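PDB 5YU3: lysine cyclodeaminase from Streptomyces pristinaespiralis, which catalyses the NAD-dependent ring closure of L-lysine to L-pipecolic acid with loss of ammonia, and also recognises L-ornithine and L-2,4-diaminobutyric acid. Local coordinates for residues T207-A212 / V238-L243; G265-L270 / V298-G303; I144-Q149 / V168-P173. All blocks are in the same frame, centred on the assembly; numbering follows the deposited sequence.

Contact 1: T207-A212 / V238-L243; sequences TATSVA and VGKTEL. With NAD (nicotinamide-adenine-dinucleotide), chain F.
In the Rossmann-type NAD domain, Glu242 and Lys240 reach across to the loop that leaves strand 204-207 and contacts NAD. Glu242 puts its carboxylate against Thr207 and Thr209. Thr207 OG1 donates to Glu242 OE1 over 2.6 Å, from above the carboxylate plane. Glu242 OE2 takes two donors from Thr209. Thr209 N reaches Glu242 OE2 at 2.8 Å. Thr209 OG1 meets Glu242 OE2 at 2.7 Å, on the anti lone pair. Thr209 OG1 also accepts from Val211 N, which makes an ST turn. At Thr209, OG1 sits between the backbone N and the carbonyl carbon (chi1 75°), placed for both bonds. An alanine in place of Glu242 would probably leave both threonine hydroxyls and Thr209 N without their acceptor, and the turn beside the adenosine less firmly held. Lys240 NZ donates to Thr209 O at 2.9 Å and to Val211 O, the latter in the carbonyl plane, and forms a salt bridge with Asp236. A weak bond runs from NZ to NAD O3D. Ser210 N donates to NAD O4B at 3.1 Å. Farther out, a water gives a proton to Ala212 O and accepts one from Thr241 N at 3.0 Å.

Contact 2: G265-L270 / V298-G303; sequences GECQQL and VFDSTG. With NA (sodium ion), chain E; NAD (nicotinamide-adenine-dinucleotide), chain F; PRO (proline), chain G.
Asp300 OD1 is gripped twice: Glu266 N donates to it over 2.8 Å, and the sodium ion binds it at 2.8 Å. The amide arrives on the syn side, somewhat out of the carboxylate plane. The other oxygen, Asp300 OD2, accepts from Cys267 N at 2.8 Å, with that donor above the plane. The two amides belong to the start of the 3-10 segment 266-269, so one carboxylate pins that turn to the end of a strand. Asp300 has CG anti to the backbone N (chi1 -167°), and this turns the group toward the segment and the metal. Gly265 lies so near that a beta carbon there would run into Asp300 OD2. Gly265 CA rests against Thr302 CG2 at 3.8 Å. Gly265 O takes Gln268 N and NE2 from opposite faces of its plane. Ser301 O is the second sodium ligand here, at 2.7 Å; Ala232 O and Gly234 O complete the four protein ligands. The residues after the strand run along the nicotinamide and the bound proline. Ser301 OG accepts from the nicotinamide amide, NAD N7N, over 3.2 Å. Thr302 O accepts a hydrogen bond from Arg49 NH1 and a weak one from the N of the bound proline, while Thr302 OG1 pairs with Asp256. The carboxylate of Glu266 turns away to the backbone N atoms of Glu242 and Leu243. Strand 297-300 runs between strands 229-232 and 252-255 of the parallel sheet. Asp300 and Cys267 pack on helix 258-264, and Glu266 leans on Leu248 of helix 245-250.

Contact 3: I144-Q149 / V168-P173; sequences IGTGAQ and VWDTDP. With NAD (nicotinamide-adenine-dinucleotide), chain F.
The flat carboxylate of Asp170 meets Thr146 N at one outer edge and Asp172 N at the other, each on an anti lone pair, in the first beta-alpha-beta unit of the Rossmann-type fold. Thr146 N donates to Asp170 OD2 over 2.8 Å, nearly straight at 170°. Asp172 N donates to OD1 and closes an Asx turn. The adenosine ribose also binds this group: NAD O2B donates to Asp170 OD1 at 2.6 Å and NAD O3B to Asp170 OD2 at 2.7 Å. Asp170 has CG anti to its own N (chi1 -160°), which carries the carboxylate across to the glycine-rich loop. Thr171 covers one face of the adenine with OG1 and CG2. On the other side, Ile144 CG2 lies 3.7 Å from NAD C2A. Ile144 and Trp169 form a parallel bridge, in which Gly145 N donates to Trp169 O at 2.8 Å. The Trp169 ring makes a cation-pi contact with Arg176. Thr146 CG2 packs on Val168 CB at 3.7 Å. Gly145 and Gly147 fit a GxGxxA nucleotide-binding pattern; a side chain on Gly147 would strike NAD O5B. At the start of helix 148-160, Ala148 N donates to NAD O2A at 2.8 Å, while Gln149 N binds O1N and its NE2 binds O2N, at 167°.

Along the chain the contacts come in series, none nested in or crossing another. Contact 3 comes first and closes the crossover from strand 140-144 through helix 148-160 to strand 165-169. Contact 1 follows, spanning strand 229-232 to join the loops after two neighbouring strands of the same parallel sheet. Contact 2 closes last, bringing the turn after helix 258-264 back to strand 297-300. Contacts 1 and 3 meet where Ala208 N bonds to Ile144 O. Contacts 1 and 2 meet through Gly239 N and Gln268 OE1. Contacts 2 and 3 stay about 9 Å apart at their nearest atoms, yet all three touch the one NAD, from adenine to nicotinamide.

Contact 1: T207-A212 / V238-L243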
loop_
_atom_site.group_PDB
_atom_site.type_symbol
_atom_site.label_atom_id
_atom_site.label_comp_id
_atom_site.label_asym_id
_atom_site.label_seq_id
_atom_site.Cartn_x
_atom_site.Cartn_y
_atom_site.Cartn_z
ATOM N N THR A 207 -17.611 20.877 -6.054
ATOM C CA THR A 207 -18.374 19.997 -5.178
ATOM C C THR A 207 -17.397 19.073 -4.466
ATOM O O THR A 207 -16.552 18.446 -5.110
ATOM C CB THR A 207 -19.430 19.183 -5.946
ATOM O OG1 THR A 207 -18.802 18.286 -6.871
ATOM C CG2 THR A 207 -20.361 20.114 -6.725
ATOM N N ALA A 208 -17.489 19.019 -3.130
ATOM C CA ALA A 208 -16.545 18.215 -2.347
ATOM C C ALA A 208 -17.289 17.819 -1.073
ATOM O O ALA A 208 -17.124 18.421 -0.003
ATOM C CB ALA A 208 -15.247 18.972 -2.040
ATOM N N THR A 209 -18.159 16.815 -1.213
ATOM C CA THR A 209 -19.049 16.393 -0.148
ATOM C C THR A 209 -18.745 14.964 0.267
ATOM O O THR A 209 -18.157 14.187 -0.491
ATOM C CB THR A 209 -20.520 16.440 -0.591
ATOM O OG1 THR A 209 -20.769 15.317 -1.452
ATOM C CG2 THR A 209 -20.812 17.730 -1.343
ATOM N N SER A 210 -19.208 14.611 1.463
ATOM C CA SER A 210 -19.233 13.223 1.917
ATOM C C SER A 210 -20.610 12.596 1.696
ATOM O O SER A 210 -21.080 11.802 2.515
ATOM C CB SER A 210 -18.825 13.137 3.385
ATOM O OG SER A 210 -19.580 14.057 4.160
ATOM N N VAL A 211 -21.274 12.957 0.592
ATOM C CA VAL A 211 -22.586 12.386 0.285
ATOM C C VAL A 211 -22.448 10.877 0.137
ATOM O O VAL A 211 -21.443 10.369 -0.379
ATOM C CB VAL A 211 -23.183 13.021 -0.984
ATOM C CG1 VAL A 211 -22.398 12.634 -2.225
ATOM C CG2 VAL A 211 -24.668 12.635 -1.147
ATOM N N ALA A 212 -23.457 10.152 0.604
ATOM C CA ALA A 212 -23.418 8.699 0.576
ATOM C C ALA A 212 -23.691 8.165 -0.833
ATOM O O ALA A 212 -24.191 8.870 -1.716
ATOM C CB ALA A 212 -24.433 8.117 1.561
ATOM N N VAL A 238 -17.484 3.334 -4.883
ATOM C CA VAL A 238 -18.206 3.097 -6.122
ATOM C C VAL A 238 -19.683 3.353 -5.869
ATOM O O VAL A 238 -20.237 2.923 -4.849
ATOM C CB VAL A 238 -17.945 1.670 -6.631
ATOM C CG1 VAL A 238 -18.915 1.316 -7.749
ATOM C CG2 VAL A 238 -16.506 1.539 -7.104
ATOM N N GLY A 239 -20.322 4.095 -6.780
ATOM C CA GLY A 239 -21.723 4.447 -6.655
ATOM C C GLY A 239 -21.974 5.812 -6.041
ATOM O O GLY A 239 -23.131 6.245 -5.980
ATOM N N LYS A 240 -20.930 6.486 -5.572
ATOM C CA LYS A 240 -21.036 7.845 -5.057
ATOM C C LYS A 240 -20.802 8.808 -6.207
ATOM O O LYS A 240 -19.762 8.743 -6.870
ATOM C CB LYS A 240 -20.019 8.092 -3.939
ATOM C CG LYS A 240 -20.032 9.523 -3.383
ATOM C CD LYS A 240 -18.726 10.263 -3.666
ATOM C CE LYS A 240 -18.694 11.627 -2.951
ATOM N NZ LYS A 240 -18.774 11.478 -1.456
ATOM N N THR A 241 -21.782 9.674 -6.464
ATOM C CA THR A 241 -21.644 10.749 -7.432
ATOM C C THR A 241 -22.226 12.018 -6.831
ATOM O O THR A 241 -22.969 11.982 -5.843
ATOM C CB THR A 241 -22.367 10.434 -8.749
ATOM O OG1 THR A 241 -23.746 10.169 -8.465
ATOM C CG2 THR A 241 -21.743 9.221 -9.451
ATOM N N GLU A 242 -21.893 13.150 -7.453
ATOM C CA GLU A 242 -22.342 14.442 -6.957
ATOM C C GLU A 242 -23.135 15.253 -7.966
ATOM O O GLU A 242 -23.904 16.128 -7.553
ATOM C CB GLU A 242 -21.138 15.283 -6.499
ATOM C CG GLU A 242 -20.423 14.666 -5.302
ATOM C CD GLU A 242 -19.238 15.489 -4.834
ATOM O OE1 GLU A 242 -18.462 15.979 -5.684
ATOM O OE2 GLU A 242 -19.089 15.632 -3.602
ATOM N N LEU A 243 -22.972 15.003 -9.270
ATOM C CA LEU A 243 -23.593 15.899 -10.233
ATOM C C LEU A 243 -24.793 15.236 -10.910
ATOM O O LEU A 243 -24.872 14.006 -11.007
ATOM C CB LEU A 243 -22.607 16.344 -11.321
ATOM C CG LEU A 243 -21.366 17.116 -10.873
ATOM C CD1 LEU A 243 -20.533 17.547 -12.083
ATOM C CD2 LEU A 243 -21.787 18.332 -10.059
HETATM P PA NAD F . -15.185 16.474 5.021
HETATM O O1A NAD F . -15.886 15.447 5.855
HETATM O O2A NAD F . -14.181 17.411 5.661
HETATM O O5B NAD F . -16.301 17.425 4.357
HETATM C C5B NAD F . -17.364 16.850 3.587
HETATM C C4B NAD F . -18.570 17.759 3.777
HETATM O O4B NAD F . -19.616 17.342 2.897
HETATM C C3B NAD F . -19.142 17.654 5.194
HETATM O O3B NAD F . -19.122 18.949 5.833
HETATM C C2B NAD F . -20.564 17.163 4.980
HETATM O O2B NAD F . -21.513 17.722 5.883
HETATM C C1B NAD F . -20.839 17.627 3.567
HETATM N N9A NAD F . -21.936 16.945 2.847
HETATM C C8A NAD F . -22.303 15.644 2.905
HETATM N N7A NAD F . -23.358 15.411 2.060
HETATM C C5A NAD F . -23.654 16.587 1.458
HETATM C C6A NAD F . -24.636 17.077 0.472
HETATM N N6A NAD F . -25.545 16.239 -0.079
HETATM N N1A NAD F . -24.575 18.381 0.119
HETATM C C2A NAD F . -23.687 19.249 0.638
HETATM N N3A NAD F . -22.774 18.880 1.552
HETATM C C4A NAD F . -22.713 17.589 1.981
HETATM O O3 NAD F . -14.468 15.679 3.798
HETATM P PN NAD F . -13.439 16.272 2.726
HETATM O O1N NAD F . -13.827 17.701 2.424
HETATM O O2N NAD F . -12.038 15.945 3.196
HETATM O O5D NAD F . -13.716 15.338 1.441
HETATM C C5D NAD F . -14.891 15.533 0.650
HETATM C C4D NAD F . -14.845 14.579 -0.544
HETATM O O4D NAD F . -13.669 14.822 -1.316
HETATM C C3D NAD F . -14.764 13.125 -0.109
HETATM O O3D NAD F . -15.536 12.325 -1.031
HETATM C C2D NAD F . -13.302 12.788 -0.298
HETATM O O2D NAD F . -13.061 11.380 -0.425
HETATM C C1D NAD F . -13.018 13.573 -1.561
HETATM N N1N NAD F . -11.607 13.805 -1.846
HETATM C C2N NAD F . -11.232 13.858 -3.131
HETATM C C3N NAD F . -9.907 14.071 -3.481
HETATM C C7N NAD F . -9.545 14.138 -4.928
HETATM O O7N NAD F . -8.381 14.092 -5.269
HETATM N N7N NAD F . -10.535 14.295 -5.824
HETATM C C4N NAD F . -8.950 14.274 -2.482
HETATM C C5N NAD F . -9.379 14.243 -1.157
HETATM C C6N NAD F . -10.722 14.015 -0.855
HETATM O O HOH W 1 -23.870 9.597 -4.347
#

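Contact 2: G265-L270 / V298-G303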
loop_
_atom_site.group_PDB
_atom_site.type_symbol
_atom_site.label_atom_id
_atom_site.label_comp_id
_atom_site.label_asym_id
_atom_site.label_seq_id
_atom_site.Cartn_x
_atom_site.Cartn_y
_atom_site.Cartn_z
ATOM N N GLY A 265 -15.406 8.258 -10.308
ATOM C CA GLY A 265 -15.717 9.659 -10.490
ATOM C C GLY A 265 -17.126 9.873 -11.025
ATOM O O GLY A 265 -17.947 8.958 -11.086
ATOM N N GLU A 266 -17.400 11.125 -11.424
ATOM C CA GLU A 266 -18.664 11.421 -12.097
ATOM C C GLU A 266 -18.805 10.606 -13.373
ATOM O O GLU A 266 -19.929 10.334 -13.817
ATOM C CB GLU A 266 -18.770 12.909 -12.438
ATOM C CG GLU A 266 -18.897 13.838 -11.244
ATOM C CD GLU A 266 -20.072 13.478 -10.369
ATOM O OE1 GLU A 266 -21.154 13.215 -10.918
ATOM O OE2 GLU A 266 -19.914 13.427 -9.131
ATOM N N CYS A 267 -17.681 10.214 -13.980
ATOM C CA CYS A 267 -17.734 9.461 -15.229
ATOM C C CYS A 267 -18.337 8.074 -15.050
ATOM O O CYS A 267 -18.621 7.403 -16.054
ATOM C CB CYS A 267 -16.329 9.382 -15.837
ATOM S SG CYS A 267 -15.802 10.957 -16.564
ATOM N N GLN A 268 -18.566 7.637 -13.805
ATOM C CA GLN A 268 -19.406 6.465 -13.583
ATOM C C GLN A 268 -20.733 6.585 -14.305
ATOM O O GLN A 268 -21.320 5.570 -14.693
ATOM C CB GLN A 268 -19.712 6.278 -12.103
ATOM C CG GLN A 268 -18.569 5.841 -11.267
ATOM C CD GLN A 268 -18.967 5.872 -9.825
ATOM O OE1 GLN A 268 -19.565 4.920 -9.319
ATOM N NE2 GLN A 268 -18.684 6.991 -9.157
ATOM N N GLN A 269 -21.237 7.810 -14.462
ATOM C CA GLN A 269 -22.543 8.037 -15.067
ATOM C C GLN A 269 -22.492 8.099 -16.584
ATOM O O GLN A 269 -23.553 8.134 -17.218
ATOM C CB GLN A 269 -23.158 9.348 -14.554
ATOM C CG GLN A 269 -23.193 9.494 -13.043
ATOM C CD GLN A 269 -24.114 10.613 -12.600
ATOM O OE1 GLN A 269 -25.330 10.543 -12.794
ATOM N NE2 GLN A 269 -23.542 11.658 -12.003
ATOM N N LEU A 270 -21.306 8.129 -17.178
ATOM C CA LEU A 270 -21.153 8.441 -18.588
ATOM C C LEU A 270 -20.678 7.227 -19.369
ATOM O O LEU A 270 -19.939 6.383 -18.855
ATOM C CB LEU A 270 -20.152 9.578 -18.796
ATOM C CG LEU A 270 -20.553 10.953 -18.273
ATOM C CD1 LEU A 270 -19.453 11.941 -18.558
ATOM C CD2 LEU A 270 -21.875 11.391 -18.906
ATOM N N VAL A 298 -16.778 20.280 -16.947
ATOM C CA VAL A 298 -16.638 19.561 -15.687
ATOM C C VAL A 298 -15.251 18.943 -15.656
ATOM O O VAL A 298 -14.859 18.253 -16.603
ATOM C CB VAL A 298 -17.698 18.460 -15.516
ATOM C CG1 VAL A 298 -17.359 17.589 -14.299
ATOM C CG2 VAL A 298 -19.084 19.072 -15.386
ATOM N N PHE A 299 -14.517 19.193 -14.573
ATOM C CA PHE A 299 -13.273 18.486 -14.272
ATOM C C PHE A 299 -13.641 17.400 -13.274
ATOM O O PHE A 299 -14.028 17.698 -12.137
ATOM C CB PHE A 299 -12.214 19.438 -13.709
ATOM C CG PHE A 299 -11.025 18.744 -13.054
ATOM C CD1 PHE A 299 -10.407 17.653 -13.658
ATOM C CD2 PHE A 299 -10.518 19.212 -11.846
ATOM C CE1 PHE A 299 -9.304 17.020 -13.064
ATOM C CE2 PHE A 299 -9.410 18.603 -11.244
ATOM C CZ PHE A 299 -8.800 17.493 -11.854
ATOM N N ASP A 300 -13.569 16.147 -13.721
ATOM C CA ASP A 300 -13.875 14.986 -12.890
ATOM C C ASP A 300 -12.604 14.583 -12.153
ATOM O O ASP A 300 -11.722 13.937 -12.724
ATOM C CB ASP A 300 -14.405 13.841 -13.747
ATOM C CG ASP A 300 -15.018 12.733 -12.916
ATOM O OD1 ASP A 300 -15.236 12.945 -11.701
ATOM O OD2 ASP A 300 -15.315 11.654 -13.484
ATOM N N SER A 301 -12.516 14.972 -10.878
ATOM C CA SER A 301 -11.320 14.793 -10.064
ATOM C C SER A 301 -11.509 13.582 -9.160
ATOM O O SER A 301 -12.501 13.493 -8.420
ATOM C CB SER A 301 -11.040 16.049 -9.232
ATOM O OG SER A 301 -9.859 15.908 -8.448
ATOM N N THR A 302 -10.570 12.640 -9.234
ATOM C CA THR A 302 -10.539 11.499 -8.334
ATOM C C THR A 302 -9.272 11.434 -7.503
ATOM O O THR A 302 -9.275 10.761 -6.464
ATOM C CB THR A 302 -10.677 10.178 -9.115
ATOM O OG1 THR A 302 -9.557 10.025 -10.000
ATOM C CG2 THR A 302 -11.975 10.179 -9.919
ATOM N N GLY A 303 -8.212 12.131 -7.919
ATOM C CA GLY A 303 -6.924 12.091 -7.244
ATOM C C GLY A 303 -6.115 10.905 -7.725
ATOM O O GLY A 303 -6.658 9.810 -7.886
HETATM NA NA NA E . -15.146 13.205 -8.908
HETATM P PA NAD F . -15.185 16.474 5.021
HETATM O O1A NAD F . -15.886 15.447 5.855
HETATM O O2A NAD F . -14.181 17.411 5.661
HETATM O O5B NAD F . -16.301 17.425 4.357
HETATM C C5B NAD F . -17.364 16.850 3.587
HETATM C C4B NAD F . -18.570 17.759 3.777
HETATM O O4B NAD F . -19.616 17.342 2.897
HETATM C C3B NAD F . -19.142 17.654 5.194
HETATM O O3B NAD F . -19.122 18.949 5.833
HETATM C C2B NAD F . -20.564 17.163 4.980
HETATM O O2B NAD F . -21.513 17.722 5.883
HETATM C C1B NAD F . -20.839 17.627 3.567
HETATM N N9A NAD F . -21.936 16.945 2.847
HETATM C C8A NAD F . -22.303 15.644 2.905
HETATM N N7A NAD F . -23.358 15.411 2.060
HETATM C C5A NAD F . -23.654 16.587 1.458
HETATM C C6A NAD F . -24.636 17.077 0.472
HETATM N N6A NAD F . -25.545 16.239 -0.079
HETATM N N1A NAD F . -24.575 18.381 0.119
HETATM C C2A NAD F . -23.687 19.249 0.638
HETATM N N3A NAD F . -22.774 18.880 1.552
HETATM C C4A NAD F . -22.713 17.589 1.981
HETATM O O3 NAD F . -14.468 15.679 3.798
HETATM P PN NAD F . -13.439 16.272 2.726
HETATM O O1N NAD F . -13.827 17.701 2.424
HETATM O O2N NAD F . -12.038 15.945 3.196
HETATM O O5D NAD F . -13.716 15.338 1.441
HETATM C C5D NAD F . -14.891 15.533 0.650
HETATM C C4D NAD F . -14.845 14.579 -0.544
HETATM O O4D NAD F . -13.669 14.822 -1.316
HETATM C C3D NAD F . -14.764 13.125 -0.109
HETATM O O3D NAD F . -15.536 12.325 -1.031
HETATM C C2D NAD F . -13.302 12.788 -0.298
HETATM O O2D NAD F . -13.061 11.380 -0.425
HETATM C C1D NAD F . -13.018 13.573 -1.561
HETATM N N1N NAD F . -11.607 13.805 -1.846
HETATM C C2N NAD F . -11.232 13.858 -3.131
HETATM C C3N NAD F . -9.907 14.071 -3.481
HETATM C C7N NAD F . -9.545 14.138 -4.928
HETATM O O7N NAD F . -8.381 14.092 -5.269
HETATM N N7N NAD F . -10.535 14.295 -5.824
HETATM C C4N NAD F . -8.950 14.274 -2.482
HETATM C C5N NAD F . -9.379 14.243 -1.157
HETATM C C6N NAD F . -10.722 14.015 -0.855
HETATM N N PRO G . -9.501 10.129 -3.050
HETATM C CA PRO G . -8.497 10.675 -1.991
HETATM C C PRO G . -7.085 10.840 -2.618
HETATM O O PRO G . -6.178 10.941 -1.772
HETATM C CB PRO G . -8.547 9.796 -1.063
HETATM C CG PRO G . -10.101 9.353 -1.053
HETATM C CD PRO G . -10.624 9.792 -2.153
HETATM O OXT PRO G . -6.855 10.917 -3.878
#

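Contact 3: I144-Q149 / V168-P173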
loop_
_atom_site.group_PDB
_atom_site.type_symbol
_atom_site.label_atom_id
_atom_site.label_comp_id
_atom_site.label_asym_id
_atom_site.label_seq_id
_atom_site.Cartn_x
_atom_site.Cartn_y
_atom_site.Cartn_z
ATOM N N ILE A 144 -20.191 23.408 -2.866
ATOM C CA ILE A 144 -21.144 22.483 -2.264
ATOM C C ILE A 144 -20.345 21.487 -1.440
ATOM O O ILE A 144 -19.508 20.755 -1.987
ATOM C CB ILE A 144 -22.001 21.754 -3.312
ATOM C CG1 ILE A 144 -22.577 22.740 -4.332
ATOM C CG2 ILE A 144 -23.093 20.945 -2.600
ATOM C CD1 ILE A 144 -23.695 23.555 -3.787
ATOM N N GLY A 145 -20.606 21.453 -0.133
ATOM C CA GLY A 145 -19.692 20.822 0.801
ATOM C C GLY A 145 -18.674 21.834 1.303
ATOM O O GLY A 145 -17.888 22.366 0.517
ATOM N N THR A 146 -18.721 22.150 2.598
ATOM C CA THR A 146 -17.783 23.107 3.171
ATOM C C THR A 146 -17.011 22.440 4.299
ATOM O O THR A 146 -16.930 22.969 5.415
ATOM C CB THR A 146 -18.498 24.373 3.666
ATOM O OG1 THR A 146 -19.431 24.041 4.696
ATOM C CG2 THR A 146 -19.232 25.054 2.513
ATOM N N GLY A 147 -16.447 21.277 4.014
ATOM C CA GLY A 147 -15.559 20.597 4.935
ATOM C C GLY A 147 -14.112 20.931 4.653
ATOM O O GLY A 147 -13.769 22.063 4.279
ATOM N N ALA A 148 -13.250 19.922 4.785
ATOM C CA ALA A 148 -11.814 20.169 4.684
ATOM C C ALA A 148 -11.398 20.542 3.265
ATOM O O ALA A 148 -10.675 21.523 3.069
ATOM C CB ALA A 148 -11.029 18.952 5.179
ATOM N N GLN A 149 -11.821 19.768 2.251
ATOM C CA GLN A 149 -11.347 20.077 0.898
ATOM C C GLN A 149 -11.824 21.450 0.444
ATOM O O GLN A 149 -11.119 22.142 -0.300
ATOM C CB GLN A 149 -11.808 19.014 -0.109
ATOM C CG GLN A 149 -11.266 17.603 0.137
ATOM C CD GLN A 149 -9.802 17.577 0.521
ATOM O OE1 GLN A 149 -8.949 18.121 -0.190
ATOM N NE2 GLN A 149 -9.498 16.921 1.647
ATOM N N VAL A 168 -21.816 29.379 -0.642
ATOM C CA VAL A 168 -21.449 28.072 -0.102
ATOM C C VAL A 168 -22.636 27.380 0.556
ATOM O O VAL A 168 -23.519 28.014 1.144
ATOM C CB VAL A 168 -20.258 28.186 0.891
ATOM C CG1 VAL A 168 -19.144 29.003 0.282
ATOM C CG2 VAL A 168 -20.692 28.792 2.217
ATOM N N TRP A 169 -22.652 26.049 0.448
ATOM C CA TRP A 169 -23.687 25.238 1.063
ATOM C C TRP A 169 -23.082 23.962 1.630
ATOM O O TRP A 169 -22.131 23.411 1.070
ATOM C CB TRP A 169 -24.795 24.867 0.063
ATOM C CG TRP A 169 -25.947 24.187 0.707
ATOM C CD1 TRP A 169 -26.309 22.873 0.584
ATOM C CD2 TRP A 169 -26.906 24.784 1.585
ATOM N NE1 TRP A 169 -27.432 22.618 1.330
ATOM C CE2 TRP A 169 -27.817 23.775 1.958
ATOM C CE3 TRP A 169 -27.079 26.076 2.094
ATOM C CZ2 TRP A 169 -28.894 24.019 2.810
ATOM C CZ3 TRP A 169 -28.142 26.314 2.947
ATOM C CH2 TRP A 169 -29.035 25.291 3.295
ATOM N N ASP A 170 -23.642 23.520 2.751
ATOM C CA ASP A 170 -23.388 22.215 3.341
ATOM C C ASP A 170 -24.703 21.731 3.931
ATOM O O ASP A 170 -25.531 22.541 4.359
ATOM C CB ASP A 170 -22.295 22.304 4.424
ATOM C CG ASP A 170 -21.637 20.962 4.733
ATOM O OD1 ASP A 170 -22.287 20.106 5.372
ATOM O OD2 ASP A 170 -20.439 20.793 4.380
ATOM N N THR A 171 -24.905 20.407 3.953
ATOM C CA THR A 171 -26.130 19.885 4.554
ATOM C C THR A 171 -26.091 19.939 6.072
ATOM O O THR A 171 -27.140 19.816 6.716
ATOM C CB THR A 171 -26.392 18.450 4.091
ATOM O OG1 THR A 171 -25.178 17.698 4.164
ATOM C CG2 THR A 171 -26.901 18.447 2.651
ATOM N N ASP A 172 -24.909 20.128 6.652
ATOM C CA ASP A 172 -24.752 20.293 8.087
ATOM C C ASP A 172 -24.712 21.784 8.376
ATOM O O ASP A 172 -23.772 22.460 7.932
ATOM C CB ASP A 172 -23.466 19.617 8.563
ATOM C CG ASP A 172 -23.358 19.557 10.080
ATOM O OD1 ASP A 172 -23.727 20.541 10.749
ATOM O OD2 ASP A 172 -22.902 18.523 10.606
ATOM N N PRO A 173 -25.694 22.349 9.091
ATOM C CA PRO A 173 -25.694 23.807 9.294
ATOM C C PRO A 173 -24.467 24.303 10.033
ATOM O O PRO A 173 -23.943 25.372 9.699
ATOM C CB PRO A 173 -26.990 24.047 10.075
ATOM C CG PRO A 173 -27.778 22.659 9.887
ATOM C CD PRO A 173 -26.867 21.733 9.800
HETATM P PA NAD F . -15.185 16.474 5.021
HETATM O O1A NAD F . -15.886 15.447 5.855
HETATM O O2A NAD F . -14.181 17.411 5.661
HETATM O O5B NAD F . -16.301 17.425 4.357
HETATM C C5B NAD F . -17.364 16.850 3.587
HETATM C C4B NAD F . -18.570 17.759 3.777
HETATM O O4B NAD F . -19.616 17.342 2.897
HETATM C C3B NAD F . -19.142 17.654 5.194
HETATM O O3B NAD F . -19.122 18.949 5.833
HETATM C C2B NAD F . -20.564 17.163 4.980
HETATM O O2B NAD F . -21.513 17.722 5.883
HETATM C C1B NAD F . -20.839 17.627 3.567
HETATM N N9A NAD F . -21.936 16.945 2.847
HETATM C C8A NAD F . -22.303 15.644 2.905
HETATM N N7A NAD F . -23.358 15.411 2.060
HETATM C C5A NAD F . -23.654 16.587 1.458
HETATM C C6A NAD F . -24.636 17.077 0.472
HETATM N N6A NAD F . -25.545 16.239 -0.079
HETATM N N1A NAD F . -24.575 18.381 0.119
HETATM C C2A NAD F . -23.687 19.249 0.638
HETATM N N3A NAD F . -22.774 18.880 1.552
HETATM C C4A NAD F . -22.713 17.589 1.981
HETATM O O3 NAD F . -14.468 15.679 3.798
HETATM P PN NAD F . -13.439 16.272 2.726
HETATM O O1N NAD F . -13.827 17.701 2.424
HETATM O O2N NAD F . -12.038 15.945 3.196
HETATM O O5D NAD F . -13.716 15.338 1.441
HETATM C C5D NAD F . -14.891 15.533 0.650
HETATM C C4D NAD F . -14.845 14.579 -0.544
HETATM O O4D NAD F . -13.669 14.822 -1.316
HETATM C C3D NAD F . -14.764 13.125 -0.109
HETATM O O3D NAD F . -15.536 12.325 -1.031
HETATM C C2D NAD F . -13.302 12.788 -0.298
HETATM O O2D NAD F . -13.061 11.380 -0.425
HETATM C C1D NAD F . -13.018 13.573 -1.561
HETATM N N1N NAD F . -11.607 13.805 -1.846
HETATM C C2N NAD F . -11.232 13.858 -3.131
HETATM C C3N NAD F . -9.907 14.071 -3.481
HETATM C C7N NAD F . -9.545 14.138 -4.928
HETATM O O7N NAD F . -8.381 14.092 -5.269
HETATM N N7N NAD F . -10.535 14.295 -5.824
HETATM C C4N NAD F . -8.950 14.274 -2.482
HETATM C C5N NAD F . -9.379 14.243 -1.157
HETATM C C6N NAD F . -10.722 14.015 -0.855
#